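Local coordinates for hemolysin activator protein CdiB (Acinetobacter baumannii ACICU, PDB 6WIL), which probably exports the partner toxin CdiA across the outer membrane as the two-partner (TpsB, Omp85-type) transporter of a contact-dependent growth inhibition system, at residues T33-T38 against V169-L174; Q176-L181 against V187-T192; R321-S324 against K330-V333. One frame throughout, in Å; residues are numbered along the deposited sequence.

Contact 1 (T33-T38 against V169-L174); sequences TPYQNT and VNLKRL. With SO4 (sulfate ion), chain B.
The irregular backbone around Tyr35 and Asn37 passes the first turn of helix 171-181 at a distance, CA of Asn37 and CA of Leu171 being 9.6 Å apart, and side chains bridge the interval. Tyr35 and Leu171 reach for each other from opposite directions. CG of Tyr35 lies between its backbone N and carbonyl carbon (chi1 59°), which directs the ring toward the helix; the phenol end meets one leucine branch, with OH 3.2 Å and CE1 3.7 Å from CD2 of Leu171. This methyl sits oblique to the ring. The same hydroxyl is hydrogen-bonded to the carboxylate of Asp175, one turn further along the helix, so the oxygen that touches the leucine methyl also has a polar partner on the same helix. ND2 of Asn37 approaches Leu171 CD2 more loosely, at 4.1 Å, while the backbone N of Asn37 lies at the edge of the Tyr35 ring, in its plane. Residues 33-38 belong to the linker that leads from N-terminal helix 8-27 toward the first POTRA domain, and the helix they touch is part of the second, so the linker lies against a POTRA domain that comes much later in sequence. Asn170 is the N-cap of that helix: OD1 takes the N-H of Lys172 on a lone pair in the carbonyl plane, at 3.0 Å, and its ND2 donates to the carbonyl O of Lys114. Arg173, extended from CG to NE, offers the edge of its guanidinium to a sulfate ion, probably from the crystallisation liquor. NH1 donates to O3 of the sulfate at 3.1 Å and 164°; a second bond, from NH2 to sulfate O1, is weak.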
ATOM      1  N   THR A  33      10.637   5.918   6.878  1.00 65.35           N
ATOM      2  CA  THR A  33      10.166   7.260   7.179  1.00 65.55           C
ATOM      3  C   THR A  33      10.525   8.207   6.035  1.00 70.24           C
ATOM      4  O   THR A  33      11.639   8.142   5.502  1.00 74.58           O
ATOM      5  CB  THR A  33      10.784   7.750   8.491  1.00 66.04           C
ATOM      6  OG1 THR A  33      10.509   6.803   9.530  1.00 73.81           O
ATOM      7  CG2 THR A  33      10.221   9.107   8.889  1.00 62.95           C
ATOM      8  N   PRO A  34       9.606   9.074   5.615  1.00 59.46           N
ATOM      9  CA  PRO A  34       9.919  10.004   4.524  1.00 66.77           C
ATOM     10  C   PRO A  34      11.014  10.991   4.899  1.00 66.97           C
ATOM     11  O   PRO A  34      11.231  11.304   6.072  1.00 68.70           O
ATOM     12  CB  PRO A  34       8.585  10.720   4.270  1.00 54.29           C
ATOM     13  CG  PRO A  34       7.756  10.462   5.489  1.00 46.53           C
ATOM     14  CD  PRO A  34       8.182   9.121   5.987  1.00 62.02           C
ATOM     15  N   TYR A  35      11.713  11.479   3.872  1.00 51.76           N
ATOM     16  CA  TYR A  35      12.811  12.424   4.043  1.00 65.60           C
ATOM     17  C   TYR A  35      13.064  13.123   2.713  1.00 76.86           C
ATOM     18  O   TYR A  35      12.507  12.750   1.678  1.00 70.81           O
ATOM     19  CB  TYR A  35      14.081  11.721   4.543  1.00 58.85           C
ATOM     20  CG  TYR A  35      14.577  10.627   3.623  1.00 51.61           C
ATOM     21  CD1 TYR A  35      15.457  10.908   2.583  1.00 46.15           C
ATOM     22  CD2 TYR A  35      14.163   9.311   3.790  1.00 52.16           C
ATOM     23  CE1 TYR A  35      15.908   9.912   1.737  1.00 49.81           C
ATOM     24  CE2 TYR A  35      14.610   8.308   2.950  1.00 39.36           C
ATOM     25  CZ  TYR A  35      15.481   8.613   1.925  1.00 55.52           C
ATOM     26  OH  TYR A  35      15.924   7.618   1.086  1.00 56.77           O
ATOM     27  N   GLN A  36      13.929  14.149   2.754  1.00 83.73           N
ATOM     28  CA  GLN A  36      14.365  14.890   1.561  1.00 76.21           C
ATOM     29  C   GLN A  36      15.890  14.993   1.597  1.00 98.60           C
ATOM     30  O   GLN A  36      16.451  16.043   1.919  1.00 94.79           O
ATOM     31  CB  GLN A  36      13.706  16.265   1.488  1.00 80.92           C
ATOM     32  CG  GLN A  36      12.229  16.228   1.159  1.00 86.82           C
ATOM     33  CD  GLN A  36      11.706  17.571   0.694  1.00 90.12           C
ATOM     34  OE1 GLN A  36      11.485  17.783  -0.499  1.00 83.07           O
ATOM     35  NE2 GLN A  36      11.507  18.488   1.634  1.00 92.25           N
ATOM     36  N   ASN A  37      16.557  13.891   1.246  1.00104.20           N
ATOM     37  CA  ASN A  37      18.010  13.829   1.368  1.00107.14           C
ATOM     38  C   ASN A  37      18.706  14.683   0.313  1.00102.13           C
ATOM     39  O   ASN A  37      19.686  15.375   0.618  1.00 98.22           O
ATOM     40  CB  ASN A  37      18.471  12.373   1.287  1.00 89.87           C
ATOM     41  CG  ASN A  37      19.945  12.241   0.963  1.00 90.79           C
ATOM     42  OD1 ASN A  37      20.803  12.424   1.828  1.00104.37           O
ATOM     43  ND2 ASN A  37      20.245  11.911  -0.287  1.00 79.41           N
ATOM     44  N   THR A  38      18.226  14.648  -0.932  1.00106.09           N
ATOM     45  CA  THR A  38      18.813  15.462  -1.999  1.00110.48           C
ATOM     46  C   THR A  38      18.293  16.890  -1.840  1.00118.17           C
ATOM     47  O   THR A  38      17.406  17.361  -2.556  1.00124.83           O
ATOM     48  CB  THR A  38      18.502  14.883  -3.376  1.00105.25           C
ATOM     49  OG1 THR A  38      18.806  15.851  -4.389  1.00 93.61           O
ATOM     50  CG2 THR A  38      17.037  14.458  -3.486  1.00 94.57           C
ATOM     51  N   VAL A 169      27.139   1.458  -2.853  1.00 44.65           N
ATOM     52  CA  VAL A 169      26.142   1.889  -1.878  1.00 42.89           C
ATOM     53  C   VAL A 169      25.129   2.803  -2.554  1.00 52.18           C
ATOM     54  O   VAL A 169      25.486   3.858  -3.094  1.00 50.01           O
ATOM     55  CB  VAL A 169      26.807   2.593  -0.691  1.00 41.48           C
ATOM     56  CG1 VAL A 169      25.753   3.229   0.200  1.00 57.73           C
ATOM     57  CG2 VAL A 169      27.659   1.612   0.095  1.00 45.16           C
ATOM     58  N   ASN A 170      23.856   2.406  -2.517  1.00 53.99           N
ATOM     59  CA  ASN A 170      22.759   3.213  -3.035  1.00 42.86           C
ATOM     60  C   ASN A 170      21.644   3.275  -2.000  1.00 43.25           C
ATOM     61  O   ASN A 170      21.233   2.243  -1.462  1.00 47.58           O
ATOM     62  CB  ASN A 170      22.220   2.651  -4.350  1.00 42.74           C
ATOM     63  CG  ASN A 170      21.376   3.658  -5.099  1.00 44.84           C
ATOM     64  OD1 ASN A 170      20.234   3.927  -4.728  1.00 50.15           O
ATOM     65  ND2 ASN A 170      21.940   4.230  -6.156  1.00 52.06           N
ATOM     66  N   LEU A 171      21.145   4.486  -1.740  1.00 34.14           N
ATOM     67  CA  LEU A 171      20.149   4.692  -0.697  1.00 43.89           C
ATOM     68  C   LEU A 171      18.797   4.073  -1.035  1.00 48.13           C
ATOM     69  O   LEU A 171      18.024   3.771  -0.120  1.00 42.42           O
ATOM     70  CB  LEU A 171      19.982   6.189  -0.428  1.00 37.78           C
ATOM     71  CG  LEU A 171      19.147   6.604   0.784  1.00 52.84           C
ATOM     72  CD1 LEU A 171      19.719   6.009   2.064  1.00 49.61           C
ATOM     73  CD2 LEU A 171      19.078   8.117   0.878  1.00 54.73           C
ATOM     74  N   LYS A 172      18.489   3.883  -2.321  1.00 39.13           N
ATOM     75  CA  LYS A 172      17.225   3.251  -2.687  1.00 40.43           C
ATOM     76  C   LYS A 172      17.215   1.778  -2.300  1.00 44.11           C
ATOM     77  O   LYS A 172      16.184   1.251  -1.867  1.00 36.69           O
ATOM     78  CB  LYS A 172      16.963   3.410  -4.184  1.00 38.61           C
ATOM     79  CG  LYS A 172      16.502   4.795  -4.607  1.00 37.24           C
ATOM     80  CD  LYS A 172      16.207   4.830  -6.101  1.00 47.44           C
ATOM     81  CE  LYS A 172      17.174   5.743  -6.836  1.00 59.56           C
ATOM     82  NZ  LYS A 172      16.928   7.180  -6.518  1.00 52.63           N
ATOM     83  N   ARG A 173      18.355   1.100  -2.451  1.00 44.23           N
ATOM     84  CA  ARG A 173      18.455  -0.302  -2.071  1.00 44.79           C
ATOM     85  C   ARG A 173      18.567  -0.478  -0.563  1.00 42.15           C
ATOM     86  O   ARG A 173      18.044  -1.456  -0.020  1.00 47.09           O
ATOM     87  CB  ARG A 173      19.645  -0.948  -2.780  1.00 40.14           C
ATOM     88  CG  ARG A 173      19.567  -0.813  -4.291  1.00 38.72           C
ATOM     89  CD  ARG A 173      20.652  -1.600  -5.003  1.00 33.05           C
ATOM     90  NE  ARG A 173      20.403  -1.635  -6.439  1.00 40.20           N
ATOM     91  CZ  ARG A 173      19.870  -2.668  -7.083  1.00 43.84           C
ATOM     92  NH1 ARG A 173      19.545  -3.770  -6.422  1.00 45.98           N
ATOM     93  NH2 ARG A 173      19.671  -2.601  -8.391  1.00 41.69           N
ATOM     94  N   LEU A 174      19.230   0.454   0.127  1.00 35.91           N
ATOM     95  CA  LEU A 174      19.244   0.413   1.587  1.00 49.42           C
ATOM     96  C   LEU A 174      17.832   0.539   2.146  1.00 41.90           C
ATOM     97  O   LEU A 174      17.447  -0.196   3.063  1.00 32.62           O
ATOM     98  CB  LEU A 174      20.134   1.524   2.145  1.00 41.41           C
ATOM     99  CG  LEU A 174      21.608   1.553   1.739  1.00 53.86           C
ATOM    100  CD1 LEU A 174      22.373   2.548   2.605  1.00 49.26           C
ATOM    101  CD2 LEU A 174      22.221   0.167   1.830  1.00 46.93           C
TER
HETATM  102  S   SO4 B 601      17.374  -5.978  -8.918  0.83 76.78           S
HETATM  103  O1  SO4 B 601      17.091  -4.567  -9.170  0.83 53.65           O
HETATM  104  O2  SO4 B 601      16.154  -6.757  -9.119  0.83 70.70           O
HETATM  105  O3  SO4 B 601      17.849  -6.136  -7.543  0.83 62.97           O
HETATM  106  O4  SO4 B 601      18.403  -6.453  -9.838  0.83 77.00           O

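Contact 2 (Q176-L181 against V187-T192); sequences QGLENL and VDMQIT
Apolar contacts carry the whole meeting of Leu178 and Leu181 with Val187 and Met189, the last present as selenomethionine; no hydrogen bond spans the two segments. Leu178 and Met189 slant across each other and touch at two places. The selenomethionine chain runs straight to SE and then bends (chi3 -85°), which lays its terminal CE against CB of Leu178 at 3.5 Å. Further out, Leu178 CD1 lies alongside the same chain, 3.6 Å from Met189 CB and 3.7 Å from its SE. That branch also comes within 4.3 Å of Val187 CG1, a looser touch. The other valine methyl serves the end of the helix: Val187 CG2 packs on CB of Leu181 at 3.8 Å.

Polar bonds belong to each element separately or to third parties. The helix keeps its own i to i+4 bonds, with Asn180 N donating to Gln176 O, and strand 185-193 is hydrogen-bonded through Asp188, Gln190 and Thr192 to strand 204-213. Gln176 and Glu179, whose side chains do not touch this strand, bind Arg325 of the barrel, Glu179 by a salt bridge.

Axes 9.3 Å apart and an angle of 160° between chain directions make this a helix lying nearly antiparallel on a strand, with alternate strand residues turned toward it. It is the helix-on-sheet layer of a POTRA domain, in which the second helix of the β-α-α-β-β order leads through a short turn into the second strand.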
ATOM      1  N   GLN A 176      14.941  -0.096   0.618  1.00 33.60           N
ATOM      2  CA  GLN A 176      14.157  -1.276   0.278  1.00 40.00           C
ATOM      3  C   GLN A 176      14.463  -2.423   1.229  1.00 46.22           C
ATOM      4  O   GLN A 176      13.551  -3.030   1.805  1.00 34.77           O
ATOM      5  CB  GLN A 176      14.433  -1.688  -1.166  1.00 30.39           C
ATOM      6  CG  GLN A 176      13.535  -2.806  -1.644  1.00 33.49           C
ATOM      7  CD  GLN A 176      12.073  -2.398  -1.652  1.00 47.98           C
ATOM      8  OE1 GLN A 176      11.747  -1.220  -1.817  1.00 28.27           O
ATOM      9  NE2 GLN A 176      11.183  -3.371  -1.467  1.00 38.31           N
ATOM     10  N   GLY A 177      15.749  -2.732   1.409  1.00 34.44           N
ATOM     11  CA  GLY A 177      16.124  -3.795   2.325  1.00 39.93           C
ATOM     12  C   GLY A 177      15.722  -3.502   3.758  1.00 38.07           C
ATOM     13  O   GLY A 177      15.283  -4.397   4.484  1.00 42.24           O
ATOM     14  N   LEU A 178      15.864  -2.246   4.183  1.00 31.94           N
ATOM     15  CA  LEU A 178      15.417  -1.865   5.518  1.00 38.84           C
ATOM     16  C   LEU A 178      13.919  -2.100   5.692  1.00 41.29           C
ATOM     17  O   LEU A 178      13.475  -2.565   6.748  1.00 37.81           O
ATOM     18  CB  LEU A 178      15.771  -0.404   5.783  1.00 37.58           C
ATOM     19  CG  LEU A 178      15.341   0.228   7.103  1.00 46.88           C
ATOM     20  CD1 LEU A 178      16.505   0.986   7.709  1.00 59.39           C
ATOM     21  CD2 LEU A 178      14.186   1.167   6.844  1.00 59.72           C
ATOM     22  N   GLU A 179      13.122  -1.785   4.666  1.00 28.21           N
ATOM     23  CA  GLU A 179      11.680  -1.994   4.765  1.00 34.31           C
ATOM     24  C   GLU A 179      11.342  -3.475   4.848  1.00 21.20           C
ATOM     25  O   GLU A 179      10.443  -3.873   5.597  1.00 29.35           O
ATOM     26  CB  GLU A 179      10.970  -1.351   3.576  1.00 37.42           C
ATOM     27  CG  GLU A 179      10.481   0.057   3.836  1.00 60.59           C
ATOM     28  CD  GLU A 179      10.161   0.800   2.554  1.00 68.15           C
ATOM     29  OE1 GLU A 179      10.552   1.980   2.436  1.00 55.33           O
ATOM     30  OE2 GLU A 179       9.533   0.198   1.655  1.00 69.87           O
ATOM     31  N   ASN A 180      12.057  -4.304   4.085  1.00 31.71           N
ATOM     32  CA  ASN A 180      11.844  -5.745   4.140  1.00 41.62           C
ATOM     33  C   ASN A 180      12.167  -6.304   5.520  1.00 40.81           C
ATOM     34  O   ASN A 180      11.472  -7.201   6.012  1.00 39.30           O
ATOM     35  CB  ASN A 180      12.686  -6.437   3.071  1.00 28.89           C
ATOM     36  CG  ASN A 180      12.208  -6.128   1.673  1.00 29.12           C
ATOM     37  OD1 ASN A 180      11.111  -5.606   1.489  1.00 42.12           O
ATOM     38  ND2 ASN A 180      13.020  -6.465   0.677  1.00 44.51           N
ATOM     39  N   LEU A 181      13.216  -5.784   6.164  1.00 27.75           N
ATOM     40  CA  LEU A 181      13.586  -6.288   7.483  1.00 30.21           C
ATOM     41  C   LEU A 181      12.644  -5.780   8.565  1.00 35.96           C
ATOM     42  O   LEU A 181      12.485  -6.435   9.601  1.00 40.56           O
ATOM     43  CB  LEU A 181      15.026  -5.900   7.825  1.00 29.96           C
ATOM     44  CG  LEU A 181      16.147  -6.487   6.968  1.00 47.46           C
ATOM     45  CD1 LEU A 181      17.519  -6.199   7.580  1.00 42.97           C
ATOM     46  CD2 LEU A 181      15.944  -7.976   6.773  1.00 35.73           C
ATOM     47  N   VAL A 187      14.413  -2.356  13.487  1.00 31.68           N
ATOM     48  CA  VAL A 187      15.692  -2.216  12.801  1.00 47.14           C
ATOM     49  C   VAL A 187      16.315  -0.867  13.130  1.00 38.83           C
ATOM     50  O   VAL A 187      15.623   0.156  13.178  1.00 38.94           O
ATOM     51  CB  VAL A 187      15.532  -2.382  11.275  1.00 37.20           C
ATOM     52  CG1 VAL A 187      16.871  -2.216  10.574  1.00 36.74           C
ATOM     53  CG2 VAL A 187      14.929  -3.733  10.952  1.00 27.64           C
ATOM     54  N   ASP A 188      17.625  -0.874  13.366  1.00 57.57           N
ATOM     55  CA  ASP A 188      18.438   0.334  13.432  1.00 43.31           C
ATOM     56  C   ASP A 188      19.550   0.189  12.404  1.00 44.45           C
ATOM     57  O   ASP A 188      20.295  -0.796  12.427  1.00 49.50           O
ATOM     58  CB  ASP A 188      19.004   0.547  14.840  1.00 50.28           C
ATOM     59  CG  ASP A 188      19.595   1.939  15.035  1.00 80.56           C
ATOM     60  OD1 ASP A 188      20.602   2.273  14.369  1.00 66.23           O
ATOM     61  OD2 ASP A 188      19.043   2.705  15.855  1.00 86.26           O
HETATM   62  N   MSE A 189      19.643   1.149  11.491  1.00 49.48           N
HETATM   63  CA  MSE A 189      20.606   1.072  10.401  1.00 48.09           C
HETATM   64  C   MSE A 189      21.531   2.289  10.431  1.00 66.24           C
HETATM   65  O   MSE A 189      21.072   3.431  10.495  1.00 62.90           O
HETATM   66  CB  MSE A 189      19.875   0.964   9.051  1.00 49.05           C
HETATM   67  CG  MSE A 189      20.752   0.575   7.859  1.00 62.23           C
HETATM   68 SE   MSE A 189      19.810   0.470   6.124  0.63 62.17          SE
HETATM   69  CE  MSE A 189      19.122  -1.362   6.218  1.00 47.59           C
ATOM     70  N   GLN A 190      22.838   2.033  10.407  1.00 65.26           N
ATOM     71  CA  GLN A 190      23.846   3.082  10.385  1.00 55.71           C
ATOM     72  C   GLN A 190      24.896   2.764   9.331  1.00 48.91           C
ATOM     73  O   GLN A 190      25.215   1.599   9.079  1.00 51.58           O
ATOM     74  CB  GLN A 190      24.523   3.248  11.752  1.00 57.71           C
ATOM     75  CG  GLN A 190      23.711   4.058  12.746  1.00 78.42           C
ATOM     76  CD  GLN A 190      24.208   3.899  14.171  1.00 98.25           C
ATOM     77  OE1 GLN A 190      24.893   2.929  14.497  1.00 98.93           O
ATOM     78  NE2 GLN A 190      23.862   4.852  15.028  1.00 99.45           N
ATOM     79  N   ILE A 191      25.420   3.818   8.712  1.00 61.55           N
ATOM     80  CA  ILE A 191      26.520   3.726   7.758  1.00 51.74           C
ATOM     81  C   ILE A 191      27.765   4.296   8.420  1.00 59.92           C
ATOM     82  O   ILE A 191      27.728   5.399   8.979  1.00 64.26           O
ATOM     83  CB  ILE A 191      26.202   4.476   6.453  1.00 66.80           C
ATOM     84  CG1 ILE A 191      25.232   3.670   5.585  1.00 63.06           C
ATOM     85  CG2 ILE A 191      27.486   4.800   5.694  1.00 55.49           C
ATOM     86  CD1 ILE A 191      25.886   2.531   4.830  1.00 64.86           C
ATOM     87  N   THR A 192      28.860   3.543   8.369  1.00 51.66           N
ATOM     88  CA  THR A 192      30.140   3.958   8.920  1.00 54.75           C
ATOM     89  C   THR A 192      31.241   3.635   7.921  1.00 57.30           C
ATOM     90  O   THR A 192      31.105   2.699   7.123  1.00 47.49           O
ATOM     91  CB  THR A 192      30.454   3.265  10.258  1.00 52.32           C
ATOM     92  OG1 THR A 192      30.503   1.845  10.064  1.00 53.24           O
ATOM     93  CG2 THR A 192      29.403   3.599  11.309  1.00 65.27           C
TER

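Contact 3 (R321-S324 against K330-V333); sequences RVIS and KTSV. With SO4 (sulfate ion), chain B.
The carbonyl O of Thr331 is approached by two successive backbone N-H groups, that of Ile323 at 2.9 Å and, weakly, that of Ser324 at 3.4 Å. Two residues facing one make this a classic beta bulge, and the antiparallel register slips by one there. Thr331 N closes the bulge by donating to Ser324 O at 2.7 Å; beyond Val322, Arg321 and Val333 exchange a pair of backbone bonds.

With chi1 at 55°, Ile323 has CG1 wedged between the two backbone arms, and its end comes over the partner strand. Its CD1 meets Val333 CG1 at 3.6 Å, the two side chains crossing at about a right angle, and also touches Thr331 CG2. Beside Ser332, Val322 CG2 packs 3.7 Å from CE of the extended Lys330.

The Arg321 side chain bends at chi2 along its own strand: NH1 donates to Val322 O at 3.0 Å, in the guanidinium plane, which should limit the group's rotation, and NE bonds weakly to Tyr282 OH, while NH2 binds sulfate O1.

The bulge lies near the turn of hairpin 308-326/329-346 in the 16-stranded barrel. Strand 349-371 flanks it through Ser332 and Gln366, Tyr281 bonds to Val322 beside strand 282-295, and helix 171-181 of the POTRA domain reaches the lysine through a Glu179-Lys330 salt bridge.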
ATOM      1  N   ARG A 321       6.564  -5.732  -7.881  1.00 38.65           N
ATOM      2  CA  ARG A 321       7.953  -5.302  -7.940  1.00 35.60           C
ATOM      3  C   ARG A 321       8.008  -3.792  -7.812  1.00 37.04           C
ATOM      4  O   ARG A 321       7.314  -3.081  -8.544  1.00 40.65           O
ATOM      5  CB  ARG A 321       8.620  -5.745  -9.247  1.00 39.62           C
ATOM      6  CG  ARG A 321      10.139  -5.691  -9.207  1.00 55.95           C
ATOM      7  CD  ARG A 321      10.720  -5.190 -10.518  1.00 54.56           C
ATOM      8  NE  ARG A 321      12.124  -5.564 -10.671  1.00 75.93           N
ATOM      9  CZ  ARG A 321      13.143  -4.893 -10.143  1.00 75.73           C
ATOM     10  NH1 ARG A 321      12.925  -3.804  -9.419  1.00 64.45           N
ATOM     11  NH2 ARG A 321      14.385  -5.315 -10.338  1.00 72.88           N
ATOM     12  N   VAL A 322       8.827  -3.305  -6.881  1.00 40.80           N
ATOM     13  CA  VAL A 322       9.062  -1.869  -6.775  1.00 47.02           C
ATOM     14  C   VAL A 322       9.874  -1.422  -7.983  1.00 46.97           C
ATOM     15  O   VAL A 322      10.970  -1.934  -8.236  1.00 59.51           O
ATOM     16  CB  VAL A 322       9.778  -1.520  -5.465  1.00 51.48           C
ATOM     17  CG1 VAL A 322      10.219  -0.065  -5.484  1.00 37.87           C
ATOM     18  CG2 VAL A 322       8.870  -1.789  -4.275  1.00 34.09           C
ATOM     19  N   ILE A 323       9.336  -0.466  -8.735  1.00 43.13           N
ATOM     20  CA  ILE A 323       9.972  -0.008  -9.963  1.00 54.81           C
ATOM     21  C   ILE A 323      10.650   1.340  -9.736  1.00 57.44           C
ATOM     22  O   ILE A 323      11.614   1.683 -10.429  1.00 61.76           O
ATOM     23  CB  ILE A 323       8.951   0.070 -11.113  1.00 52.07           C
ATOM     24  CG1 ILE A 323       7.765   0.947 -10.721  1.00 49.31           C
ATOM     25  CG2 ILE A 323       8.466  -1.317 -11.502  1.00 42.84           C
ATOM     26  CD1 ILE A 323       6.715   1.047 -11.798  1.00 47.01           C
ATOM     27  N   SER A 324      10.158   2.108  -8.763  1.00 46.82           N
ATOM     28  CA  SER A 324      10.699   3.429  -8.476  1.00 45.48           C
ATOM     29  C   SER A 324      10.390   3.804  -7.035  1.00 43.56           C
ATOM     30  O   SER A 324       9.273   3.583  -6.559  1.00 34.08           O
ATOM     31  CB  SER A 324      10.120   4.485  -9.423  1.00 46.51           C
ATOM     32  OG  SER A 324      10.148   5.773  -8.830  1.00 46.03           O
ATOM     33  N   LYS A 330       6.982   5.813  -3.380  1.00 44.99           N
ATOM     34  CA  LYS A 330       7.217   4.400  -3.649  1.00 48.15           C
ATOM     35  C   LYS A 330       6.204   3.936  -4.684  1.00 43.50           C
ATOM     36  O   LYS A 330       4.999   4.113  -4.489  1.00 39.60           O
ATOM     37  CB  LYS A 330       7.104   3.572  -2.364  1.00 41.01           C
ATOM     38  CG  LYS A 330       7.432   2.102  -2.521  1.00 42.41           C
ATOM     39  CD  LYS A 330       7.653   1.461  -1.156  1.00 62.50           C
ATOM     40  CE  LYS A 330       7.644  -0.054  -1.240  1.00 50.17           C
ATOM     41  NZ  LYS A 330       7.939  -0.683   0.074  1.00 58.24           N
ATOM     42  N   THR A 331       6.693   3.354  -5.780  1.00 38.61           N
ATOM     43  CA  THR A 331       5.857   2.925  -6.892  1.00 37.42           C
ATOM     44  C   THR A 331       6.165   1.476  -7.235  1.00 40.29           C
ATOM     45  O   THR A 331       7.333   1.078  -7.284  1.00 33.33           O
ATOM     46  CB  THR A 331       6.080   3.802  -8.140  1.00 53.60           C
ATOM     47  OG1 THR A 331       5.826   5.176  -7.821  1.00 53.09           O
ATOM     48  CG2 THR A 331       5.155   3.372  -9.274  1.00 36.44           C
ATOM     49  N   SER A 332       5.118   0.692  -7.489  1.00 40.85           N
ATOM     50  CA  SER A 332       5.311  -0.711  -7.817  1.00 38.07           C
ATOM     51  C   SER A 332       4.240  -1.167  -8.799  1.00 42.90           C
ATOM     52  O   SER A 332       3.136  -0.619  -8.838  1.00 37.80           O
ATOM     53  CB  SER A 332       5.292  -1.582  -6.554  1.00 42.73           C
ATOM     54  OG  SER A 332       4.256  -1.183  -5.676  1.00 46.92           O
ATOM     55  N   VAL A 333       4.595  -2.162  -9.607  1.00 37.01           N
ATOM     56  CA  VAL A 333       3.659  -2.844 -10.491  1.00 45.02           C
ATOM     57  C   VAL A 333       3.424  -4.238  -9.931  1.00 52.32           C
ATOM     58  O   VAL A 333       4.313  -4.833  -9.311  1.00 36.87           O
ATOM     59  CB  VAL A 333       4.174  -2.911 -11.946  1.00 43.02           C
ATOM     60  CG1 VAL A 333       4.273  -1.516 -12.535  1.00 44.13           C
ATOM     61  CG2 VAL A 333       5.526  -3.610 -12.009  1.00 38.78           C
TER
HETATM   62  S   SO4 B 601      17.374  -5.978  -8.918  0.83 76.78           S
HETATM   63  O1  SO4 B 601      17.091  -4.567  -9.170  0.83 53.65           O
HETATM   64  O2  SO4 B 601      16.154  -6.757  -9.119  0.83 70.70           O
HETATM   65  O3  SO4 B 601      17.849  -6.136  -7.543  0.83 62.97           O
HETATM   66  O4  SO4 B 601      18.403  -6.453  -9.838  0.83 77.00           O

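How the contacts relate
From the N terminus, the chain leaves helix 8-27 as a linker, and contact 1 closes a loop of 130 residues that takes in the first POTRA domain and the start of the second before reaching helix 171-181. Contact 2 follows at once on the same helix and closes a short turn into strand 185-193. Contact 3 comes later, across a tight hairpin of the barrel. The three are in series, none nested or crossed. Contacts 1 and 2 touch through Leu174, which packs on Met189 and Ile191. Gln176 on Val322 and Glu179 with Lys330 tie the second POTRA domain to the barrel. Arg173 and Arg321 share the sulfate, probably a crystallisation ion.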